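Local coordinates for protein bacterial leucyl aminopeptidase (Legionella pneumophila, PDB 6ESL) that probably acts as a secreted, zinc-dependent aminopeptidase of peptidase family M28, cleaving N-terminal residues from peptides and contributing to nutrient acquisition when the bacterium infects amoebas, at residues E22-P27 / G70-V75; S147-T152 / G184-P189; N293-W298 / I320-D325. All blocks are in the same frame, centred on the assembly; numbering follows the deposited sequence.

Contact 1: E22-P27 / G70-V75; sequences EQLQVP and GHFVNV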
loop_
_atom_site.group_PDB
_atom_site.type_symbol
_atom_site.label_atom_id
_atom_site.label_comp_id
_atom_site.label_asym_id
_atom_site.label_seq_id
_atom_site.Cartn_x
_atom_site.Cartn_y
_atom_site.Cartn_z
ATOM N N GLU B 22 12.393 28.890 -17.176
ATOM C CA GLU B 22 11.458 27.996 -16.524
ATOM C C GLU B 22 11.841 27.768 -15.077
ATOM O O GLU B 22 12.987 27.913 -14.687
ATOM C CB GLU B 22 11.349 26.649 -17.279
ATOM C CG GLU B 22 11.083 26.779 -18.776
ATOM C CD GLU B 22 10.736 25.474 -19.493
ATOM O OE1 GLU B 22 11.577 25.053 -20.276
ATOM O OE2 GLU B 22 9.617 25.001 -19.339
ATOM N N GLN B 23 10.861 27.541 -14.271
ATOM C CA GLN B 23 11.037 27.215 -12.904
ATOM C C GLN B 23 10.722 25.735 -12.667
ATOM O O GLN B 23 9.607 25.196 -12.991
ATOM C CB GLN B 23 10.195 28.083 -12.002
ATOM C CG GLN B 23 10.533 29.608 -12.247
ATOM C CD GLN B 23 9.910 30.187 -13.540
ATOM O OE1 GLN B 23 8.710 29.932 -13.761
ATOM N NE2 GLN B 23 10.667 30.775 -14.357
ATOM N N LEU B 24 11.701 25.122 -11.989
ATOM C CA LEU B 24 11.659 23.660 -11.641
ATOM C C LEU B 24 11.742 23.456 -10.165
ATOM O O LEU B 24 12.594 24.121 -9.514
ATOM C CB LEU B 24 12.821 22.997 -12.309
ATOM C CG LEU B 24 12.987 23.243 -13.790
ATOM C CD1 LEU B 24 14.182 22.506 -14.317
ATOM C CD2 LEU B 24 11.696 22.834 -14.512
ATOM N N GLN B 25 10.899 22.570 -9.649
ATOM C CA GLN B 25 10.977 22.085 -8.288
ATOM C C GLN B 25 11.845 20.823 -8.304
ATOM O O GLN B 25 11.503 19.879 -9.024
ATOM C CB GLN B 25 9.673 21.820 -7.625
ATOM C CG GLN B 25 9.783 21.514 -6.148
ATOM C CD GLN B 25 8.429 21.551 -5.397
ATOM O OE1 GLN B 25 8.194 20.775 -4.463
ATOM N NE2 GLN B 25 7.519 22.402 -5.864
ATOM N N VAL B 26 12.984 20.900 -7.581
ATOM C CA VAL B 26 14.025 19.904 -7.624
ATOM C C VAL B 26 14.291 19.346 -6.201
ATOM O O VAL B 26 14.507 20.139 -5.238
ATOM C CB VAL B 26 15.249 20.533 -8.238
ATOM C CG1 VAL B 26 16.344 19.522 -8.508
ATOM C CG2 VAL B 26 14.935 21.162 -9.592
ATOM N N PRO B 27 14.341 18.026 -6.059
ATOM C CA PRO B 27 14.824 17.454 -4.766
ATOM C C PRO B 27 16.223 17.892 -4.409
ATOM O O PRO B 27 17.107 18.075 -5.287
ATOM C CB PRO B 27 14.829 15.915 -5.032
ATOM C CG PRO B 27 14.034 15.749 -6.291
ATOM C CD PRO B 27 14.128 16.986 -7.084
ATOM N N GLY B 70 15.740 10.935 -8.282
ATOM C CA GLY B 70 14.452 11.582 -8.620
ATOM C C GLY B 70 14.610 12.586 -9.775
ATOM O O GLY B 70 15.721 12.977 -10.132
ATOM N N HIS B 71 13.495 12.994 -10.311
ATOM C CA HIS B 71 13.441 13.961 -11.390
ATOM C C HIS B 71 12.947 15.269 -10.813
ATOM O O HIS B 71 13.217 15.597 -9.654
ATOM C CB HIS B 71 12.613 13.387 -12.557
ATOM C CG HIS B 71 13.345 12.296 -13.260
ATOM N ND1 HIS B 71 14.093 12.550 -14.399
ATOM C CD2 HIS B 71 13.615 11.003 -12.882
ATOM C CE1 HIS B 71 14.767 11.451 -14.707
ATOM N NE2 HIS B 71 14.517 10.511 -13.796
ATOM N N PHE B 72 12.263 16.033 -11.650
ATOM C CA PHE B 72 11.863 17.425 -11.280
ATOM C C PHE B 72 10.436 17.652 -11.771
ATOM O O PHE B 72 9.929 16.926 -12.630
ATOM C CB PHE B 72 12.860 18.406 -11.757
ATOM C CG PHE B 72 13.053 18.406 -13.250
ATOM C CD1 PHE B 72 12.114 19.020 -14.101
ATOM C CD2 PHE B 72 14.194 17.883 -13.826
ATOM C CE1 PHE B 72 12.271 19.033 -15.457
ATOM C CE2 PHE B 72 14.375 17.925 -15.220
ATOM C CZ PHE B 72 13.378 18.457 -16.017
ATOM N N VAL B 73 9.796 18.668 -11.159
ATOM C CA VAL B 73 8.456 19.088 -11.598
ATOM C C VAL B 73 8.575 20.495 -12.124
ATOM O O VAL B 73 9.195 21.346 -11.487
ATOM C CB VAL B 73 7.437 18.932 -10.467
ATOM C CG1 VAL B 73 6.070 19.537 -10.901
ATOM C CG2 VAL B 73 7.264 17.469 -10.114
ATOM N N ASN B 74 8.086 20.734 -13.327
ATOM C CA ASN B 74 8.029 22.075 -13.929
ATOM C C ASN B 74 6.920 22.854 -13.269
ATOM O O ASN B 74 5.756 22.484 -13.342
ATOM C CB ASN B 74 7.828 21.978 -15.436
ATOM C CG ASN B 74 8.201 23.213 -16.157
ATOM O OD1 ASN B 74 7.800 24.275 -15.695
ATOM N ND2 ASN B 74 8.998 23.149 -17.207
ATOM N N VAL B 75 7.287 23.894 -12.515
ATOM C CA VAL B 75 6.259 24.699 -11.760
ATOM C C VAL B 75 6.034 26.079 -12.432
ATOM O O VAL B 75 5.435 26.957 -11.839
ATOM C CB VAL B 75 6.598 24.817 -10.247
ATOM C CG1 VAL B 75 6.554 23.459 -9.609
ATOM C CG2 VAL B 75 7.934 25.580 -10.017
#
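Gln25 and Val73 face each other as an antiparallel hydrogen-bonded pair, which adds the short strand 73-74 to the N-terminal antiparallel sheet as its outermost strand within the chain. Gln25 N donates to Val73 O over 2.8 Å, and Val73 N returns a bond of 3.0 Å to Gln25 O. Beyond this pair, Val75 N reaches Gln23 O at 2.7 Å and extends the backbone pairing past the strand. Among the side chains, Asn74 ND2 donates to Glu22 OE2 over 2.9 Å; the carboxylate is met from above its plane, whereas the oxygen lies close to the plane of the amide. Asn74 OD1 bonds to Ser76 OG and ND2 has a second acceptor in Arg258 O of the second subunit, so both ends of the amide are held. Tyr186 and Arg258 of that subunit also hold the two Glu22 oxygens. That arginine directly follows the zinc ligand Glu257, consistent with this sheet docking beside the partner's active-site region.

Packing follows on the face that carries Leu24 and Asn74. Phe72 CG lies between its backbone N and carbonyl carbon (chi1 60°), and Leu24 CD1 sits over one face of the ring, toward the rim, a CH-pi contact 4.2 Å from the centroid. At the far end, Pro27 CD comes within 3.1 Å of His71 O, a buried carbonyl oxygen for which the model offers no hydrogen-bond partner.

Contact 2: S147-T152 / G184-P189; sequences SATKDT and GWYKQP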
loop_
_atom_site.group_PDB
_atom_site.type_symbol
_atom_site.label_atom_id
_atom_site.label_comp_id
_atom_site.label_asym_id
_atom_site.label_seq_id
_atom_site.Cartn_x
_atom_site.Cartn_y
_atom_site.Cartn_z
ATOM N N SER B 147 -9.476 -12.611 30.252
ATOM C CA SER B 147 -9.608 -11.208 30.529
ATOM C C SER B 147 -8.507 -10.626 31.387
ATOM O O SER B 147 -8.136 -11.212 32.426
ATOM C CB SER B 147 -10.907 -10.978 31.235
ATOM O OG SER B 147 -11.135 -9.616 31.545
ATOM N N ALA B 148 -8.050 -9.412 30.984
ATOM C CA ALA B 148 -6.949 -8.776 31.611
ATOM C C ALA B 148 -7.245 -8.362 33.084
ATOM O O ALA B 148 -6.330 -8.027 33.788
ATOM C CB ALA B 148 -6.513 -7.597 30.819
ATOM N N THR B 149 -8.495 -8.400 33.498
ATOM C CA THR B 149 -8.882 -7.990 34.865
ATOM C C THR B 149 -9.082 -9.217 35.741
ATOM O O THR B 149 -9.498 -9.010 36.888
ATOM C CB THR B 149 -10.239 -7.213 34.908
ATOM O OG1 THR B 149 -11.255 -7.991 34.254
ATOM C CG2 THR B 149 -10.122 -5.844 34.219
ATOM N N LYS B 150 -8.878 -10.415 35.208
ATOM C CA LYS B 150 -9.148 -11.679 35.922
ATOM C C LYS B 150 -7.958 -12.567 36.180
ATOM O O LYS B 150 -6.981 -12.576 35.452
ATOM C CB LYS B 150 -10.180 -12.495 35.159
ATOM C CG LYS B 150 -11.462 -11.700 34.877
ATOM C CD LYS B 150 -12.199 -11.445 36.197
ATOM C CE LYS B 150 -13.686 -11.430 35.987
ATOM N NZ LYS B 150 -14.075 -10.157 35.474
ATOM N N ASP B 151 -8.090 -13.407 37.229
ATOM C CA ASP B 151 -7.030 -14.387 37.546
ATOM C C ASP B 151 -6.729 -15.330 36.411
ATOM O O ASP B 151 -5.568 -15.612 36.134
ATOM C CB ASP B 151 -7.328 -15.148 38.859
ATOM C CG ASP B 151 -7.236 -14.259 40.080
ATOM O OD1 ASP B 151 -6.478 -13.255 40.070
ATOM O OD2 ASP B 151 -7.908 -14.585 41.091
ATOM N N THR B 152 -7.739 -15.740 35.684
ATOM C CA THR B 152 -7.527 -16.548 34.470
ATOM C C THR B 152 -6.682 -15.863 33.412
ATOM O O THR B 152 -5.915 -16.544 32.737
ATOM C CB THR B 152 -8.870 -17.071 33.863
ATOM O OG1 THR B 152 -9.756 -15.990 33.673
ATOM C CG2 THR B 152 -9.537 -18.052 34.911
ATOM N N GLY B 184 -0.529 -1.387 34.010
ATOM C CA GLY B 184 -1.242 -0.547 34.984
ATOM C C GLY B 184 -2.228 -1.269 35.890
ATOM O O GLY B 184 -1.859 -2.208 36.561
ATOM N N TRP B 185 -3.464 -0.764 35.970
ATOM C CA TRP B 185 -4.417 -1.346 36.896
ATOM C C TRP B 185 -4.793 -2.740 36.490
ATOM O O TRP B 185 -5.332 -3.497 37.270
ATOM C CB TRP B 185 -5.577 -0.288 37.252
ATOM C CG TRP B 185 -6.656 -0.570 36.351
ATOM C CD1 TRP B 185 -6.626 -0.373 35.017
ATOM C CD2 TRP B 185 -7.883 -1.249 36.638
ATOM N NE1 TRP B 185 -7.758 -0.851 34.440
ATOM C CE2 TRP B 185 -8.559 -1.399 35.411
ATOM C CE3 TRP B 185 -8.492 -1.732 37.803
ATOM C CZ2 TRP B 185 -9.806 -2.006 35.309
ATOM C CZ3 TRP B 185 -9.748 -2.343 37.700
ATOM C CH2 TRP B 185 -10.386 -2.470 36.459
ATOM N N TYR B 186 -4.541 -3.117 35.238
ATOM C CA TYR B 186 -4.892 -4.457 34.814
ATOM C C TYR B 186 -3.911 -5.460 35.386
ATOM O O TYR B 186 -2.685 -5.284 35.256
ATOM C CB TYR B 186 -4.877 -4.587 33.280
ATOM C CG TYR B 186 -5.978 -3.789 32.627
ATOM C CD1 TYR B 186 -7.265 -4.303 32.511
ATOM C CD2 TYR B 186 -5.747 -2.504 32.173
ATOM C CE1 TYR B 186 -8.325 -3.535 32.016
ATOM C CE2 TYR B 186 -6.758 -1.748 31.578
ATOM C CZ TYR B 186 -8.080 -2.304 31.502
ATOM O OH TYR B 186 -9.142 -1.554 30.987
ATOM N N LYS B 187 -4.436 -6.512 35.997
ATOM C CA LYS B 187 -3.510 -7.491 36.582
ATOM C C LYS B 187 -2.775 -8.396 35.599
ATOM O O LYS B 187 -1.688 -8.863 35.911
ATOM C CB LYS B 187 -4.201 -8.316 37.659
ATOM C CG LYS B 187 -5.449 -8.996 37.197
ATOM C CD LYS B 187 -6.027 -9.877 38.304
ATOM C CE LYS B 187 -6.835 -9.060 39.322
ATOM N NZ LYS B 187 -7.730 -10.065 39.985
ATOM N N GLN B 188 -3.333 -8.639 34.400
ATOM C CA GLN B 188 -2.573 -9.387 33.332
ATOM C C GLN B 188 -1.419 -8.587 32.740
ATOM O O GLN B 188 -1.649 -7.505 32.171
ATOM C CB GLN B 188 -3.521 -9.809 32.206
ATOM C CG GLN B 188 -3.006 -10.643 31.042
ATOM C CD GLN B 188 -4.101 -10.809 30.030
ATOM O OE1 GLN B 188 -4.437 -9.809 29.320
ATOM N NE2 GLN B 188 -4.714 -12.029 29.935
ATOM N N PRO B 189 -0.181 -9.065 32.870
ATOM C CA PRO B 189 0.954 -8.459 32.195
ATOM C C PRO B 189 1.040 -8.895 30.769
ATOM O O PRO B 189 0.471 -9.978 30.389
ATOM C CB PRO B 189 2.151 -9.022 32.915
ATOM C CG PRO B 189 1.693 -10.332 33.451
ATOM C CD PRO B 189 0.202 -10.369 33.525
#
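Thr149 and Tyr186 extend in the same direction next to one another, and Thr149 CG2 meets the phenol ring obliquely, 3.7 Å from Tyr186 CE1. Trp185 NE1 lies over a face of the Tyr186 ring, toward its rim, and the threonine methyl touches both rings, with Thr149 CG2 4.0 Å from Trp185 CZ2. Ala148 CB also approaches the phenol obliquely, 3.8 Å from Tyr186 CD1. The phenol OH is held by Arg258 and by Glu22 of the second subunit, which fixes the far end of the ring.

Gln188 approaches from the other direction. With CG anti to the backbone N (chi1 -177°) and the chain straight beyond it, Gln188 passes alongside Ala148, bringing Gln188 OE1 to 3.4 Å from Ala148 CB. The amide is gripped at both ends, NE2 by the carbonyls of Arg146 and Gly153 and OE1 by the backbone N of Ala255. A backbone bond, Gln188 N to Ala148 O at 3.1 Å, joins the two segments. Lys187 instead bends at chi3 (81°) and passes the Thr149 carbonyl, ending in a weak salt bridge of 3.4 Å between Lys187 NZ and Asp151 OD1.

Residues 147-150 form a type I beta turn, closed by Lys150 N to Ser147 O at 3.0 Å, with Lys150 as the N-cap of helix 151-170. The turn thus sits where that helix starts, against the connection between the antiparallel strands 176-183 and 188-195, while Val154 and Ala157 of the helix pack on Lys187 and Pro189.

Contact 3: N293-W298 / I320-D325; sequences NDPTMW and IHVPVD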
loop_
_atom_site.group_PDB
_atom_site.type_symbol
_atom_site.label_atom_id
_atom_site.label_comp_id
_atom_site.label_asym_id
_atom_site.label_seq_id
_atom_site.Cartn_x
_atom_site.Cartn_y
_atom_site.Cartn_z
ATOM N N ASN B 293 -12.865 -23.789 1.483
ATOM C CA ASN B 293 -12.091 -24.103 0.316
ATOM C C ASN B 293 -11.264 -22.967 -0.189
ATOM O O ASN B 293 -10.539 -23.162 -1.122
ATOM C CB ASN B 293 -13.041 -24.547 -0.836
ATOM C CG ASN B 293 -13.783 -25.798 -0.509
ATOM O OD1 ASN B 293 -14.944 -25.925 -0.910
ATOM N ND2 ASN B 293 -13.152 -26.717 0.218
ATOM N N ASP B 294 -11.389 -21.762 0.399
ATOM C CA ASP B 294 -10.680 -20.584 -0.133
ATOM C C ASP B 294 -9.639 -20.185 0.885
ATOM O O ASP B 294 -10.018 -19.701 1.979
ATOM C CB ASP B 294 -11.670 -19.446 -0.389
ATOM C CG ASP B 294 -11.010 -18.196 -0.858
ATOM O OD1 ASP B 294 -9.785 -18.085 -0.899
ATOM O OD2 ASP B 294 -11.772 -17.308 -1.267
ATOM N N PRO B 295 -8.349 -20.374 0.556
ATOM C CA PRO B 295 -7.280 -20.164 1.534
ATOM C C PRO B 295 -6.637 -18.781 1.533
ATOM O O PRO B 295 -5.605 -18.611 2.137
ATOM C CB PRO B 295 -6.292 -21.226 1.101
ATOM C CG PRO B 295 -6.352 -21.158 -0.451
ATOM C CD PRO B 295 -7.809 -20.861 -0.739
ATOM N N THR B 296 -7.210 -17.802 0.809
ATOM C CA THR B 296 -6.774 -16.441 0.774
ATOM C C THR B 296 -6.411 -15.887 2.159
ATOM O O THR B 296 -7.157 -16.114 3.156
ATOM C CB THR B 296 -7.913 -15.579 0.174
ATOM O OG1 THR B 296 -8.220 -15.992 -1.175
ATOM C CG2 THR B 296 -7.545 -14.069 0.147
ATOM N N MET B 297 -5.308 -15.169 2.221
ATOM C CA MET B 297 -4.897 -14.446 3.398
ATOM C C MET B 297 -4.985 -12.951 3.088
ATOM O O MET B 297 -4.726 -12.544 2.002
ATOM C CB MET B 297 -3.462 -14.877 3.841
ATOM C CG MET B 297 -3.417 -16.374 4.244
ATOM S SD MET B 297 -1.697 -17.008 4.329
ATOM C CE MET B 297 -1.316 -16.386 5.932
ATOM N N TRP B 298 -5.358 -12.161 4.082
ATOM C CA TRP B 298 -5.734 -10.757 3.925
ATOM C C TRP B 298 -4.678 -9.856 4.546
ATOM O O TRP B 298 -4.278 -10.069 5.668
ATOM C CB TRP B 298 -7.121 -10.537 4.541
ATOM C CG TRP B 298 -8.172 -11.219 3.764
ATOM C CD1 TRP B 298 -8.565 -12.565 3.904
ATOM C CD2 TRP B 298 -9.030 -10.671 2.741
ATOM N NE1 TRP B 298 -9.571 -12.834 3.019
ATOM C CE2 TRP B 298 -9.906 -11.695 2.331
ATOM C CE3 TRP B 298 -9.204 -9.402 2.200
ATOM C CZ2 TRP B 298 -10.850 -11.521 1.360
ATOM C CZ3 TRP B 298 -10.230 -9.216 1.236
ATOM C CH2 TRP B 298 -11.024 -10.259 0.849
ATOM N N ILE B 320 3.871 -19.253 0.935
ATOM C CA ILE B 320 2.649 -19.919 1.407
ATOM C C ILE B 320 1.811 -20.453 0.226
ATOM O O ILE B 320 1.055 -21.431 0.377
ATOM C CB ILE B 320 1.799 -18.980 2.316
ATOM C CG1 ILE B 320 2.654 -18.229 3.377
ATOM C CG2 ILE B 320 0.688 -19.720 2.978
ATOM C CD1 ILE B 320 3.422 -19.191 4.241
ATOM N N HIS B 321 1.885 -19.769 -0.916
ATOM C CA HIS B 321 1.211 -20.225 -2.135
ATOM C C HIS B 321 -0.309 -20.265 -1.983
ATOM O O HIS B 321 -0.927 -21.191 -2.423
ATOM C CB HIS B 321 1.789 -21.589 -2.617
ATOM C CG HIS B 321 3.251 -21.528 -2.899
ATOM N ND1 HIS B 321 4.181 -22.283 -2.215
ATOM C CD2 HIS B 321 3.948 -20.772 -3.784
ATOM C CE1 HIS B 321 5.392 -22.004 -2.674
ATOM N NE2 HIS B 321 5.276 -21.078 -3.614
ATOM N N VAL B 322 -0.868 -19.166 -1.431
ATOM C CA VAL B 322 -2.286 -18.924 -1.455
ATOM C C VAL B 322 -2.527 -17.487 -1.974
ATOM O O VAL B 322 -1.607 -16.667 -2.007
ATOM C CB VAL B 322 -2.886 -19.126 -0.062
ATOM C CG1 VAL B 322 -2.686 -20.599 0.391
ATOM C CG2 VAL B 322 -2.339 -18.109 0.926
ATOM N N PRO B 323 -3.763 -17.174 -2.414
ATOM C CA PRO B 323 -4.040 -15.793 -2.832
ATOM C C PRO B 323 -3.920 -14.783 -1.626
ATOM O O PRO B 323 -4.030 -15.138 -0.445
ATOM C CB PRO B 323 -5.482 -15.872 -3.362
ATOM C CG PRO B 323 -5.716 -17.384 -3.710
ATOM C CD PRO B 323 -4.930 -18.066 -2.585
ATOM N N VAL B 324 -3.707 -13.519 -1.970
ATOM C CA VAL B 324 -3.673 -12.403 -1.073
ATOM C C VAL B 324 -4.760 -11.438 -1.479
ATOM O O VAL B 324 -4.999 -11.251 -2.652
ATOM C CB VAL B 324 -2.391 -11.616 -1.214
ATOM C CG1 VAL B 324 -2.349 -10.444 -0.226
ATOM C CG2 VAL B 324 -1.206 -12.523 -0.926
ATOM N N ASP B 325 -5.431 -10.848 -0.541
ATOM C CA ASP B 325 -6.376 -9.785 -0.861
ATOM C C ASP B 325 -6.214 -8.774 0.326
ATOM O O ASP B 325 -5.443 -9.006 1.271
ATOM C CB ASP B 325 -7.768 -10.336 -1.007
ATOM C CG ASP B 325 -8.698 -9.438 -1.868
ATOM O OD1 ASP B 325 -8.348 -8.266 -2.106
ATOM O OD2 ASP B 325 -9.759 -9.917 -2.292
#
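A beta-alpha-beta unit, strand 297-300, helix 306-320 and strand 324-327, is closed here by parallel pairing of Met297 with Val324 and of Trp298 with Asp325 at the edge of the large mixed sheet. Met297 N donates to Pro323 O over 3.0 Å, and Met297 O accepts from Asp325 N over 3.1 Å. Just upstream, Asp294 OD1 takes the Thr296 N-H in an Asx turn and accepts from Thr296 OG1 at 2.6 Å. Ahead of the strand, Pro295 and Val322 pass one another running opposite ways, Pro295 CB 3.7 Å from Val322 CG1.

On the Met297 face, the side chain bends at chi3 (81°) and Met297 SD meets Val322 CG2 at 3.6 Å; the Ile320 side chain crosses Met297 at about a right angle, Ile320 CG2 3.9 Å from Met297 SD. On the Trp298 face, Asp325 CB stands over the six-membered ring, 3.6 Å from its centroid, in a CH-pi contact, with Thr296 CG2 beside it over the same face. The carboxylate lies nearly parallel to the indole, the two planes inclined by only 13°, with Asp325 OD2 3.4 Å from Trp298 CH2.

A carboxylate laid over a pi face would probably be somewhat disfavoured on its own; the salt bridge from Asp325 OD1 to Lys314 of the second subunit probably compensates and would tend to keep the aspartate ionised, joining the strand edge to the dimer interface.

In the fold
From the N terminus, the chain first closes contact 1, joining strand 21-27 to strand 73-74 across a loop that holds strands 39-43 and 47-53 and helix 57-67. Contact 2 follows, closing a shorter loop of helix 151-170 and strand 176-183, and contact 3 closes the last, around helix 306-320. The three are in series; none nests or crosses. Contact 1 belongs to the small N-terminal sheet, while contacts 2 and 3 reach the same mixed sheet near its two outer strands, their centres about 35 Å apart. Contacts 1 and 2 lie on opposite sides of the chain's centre, yet contact 1 of one subunit meets contact 2 of the other, whereas contact 3 reaches the partner through one residue.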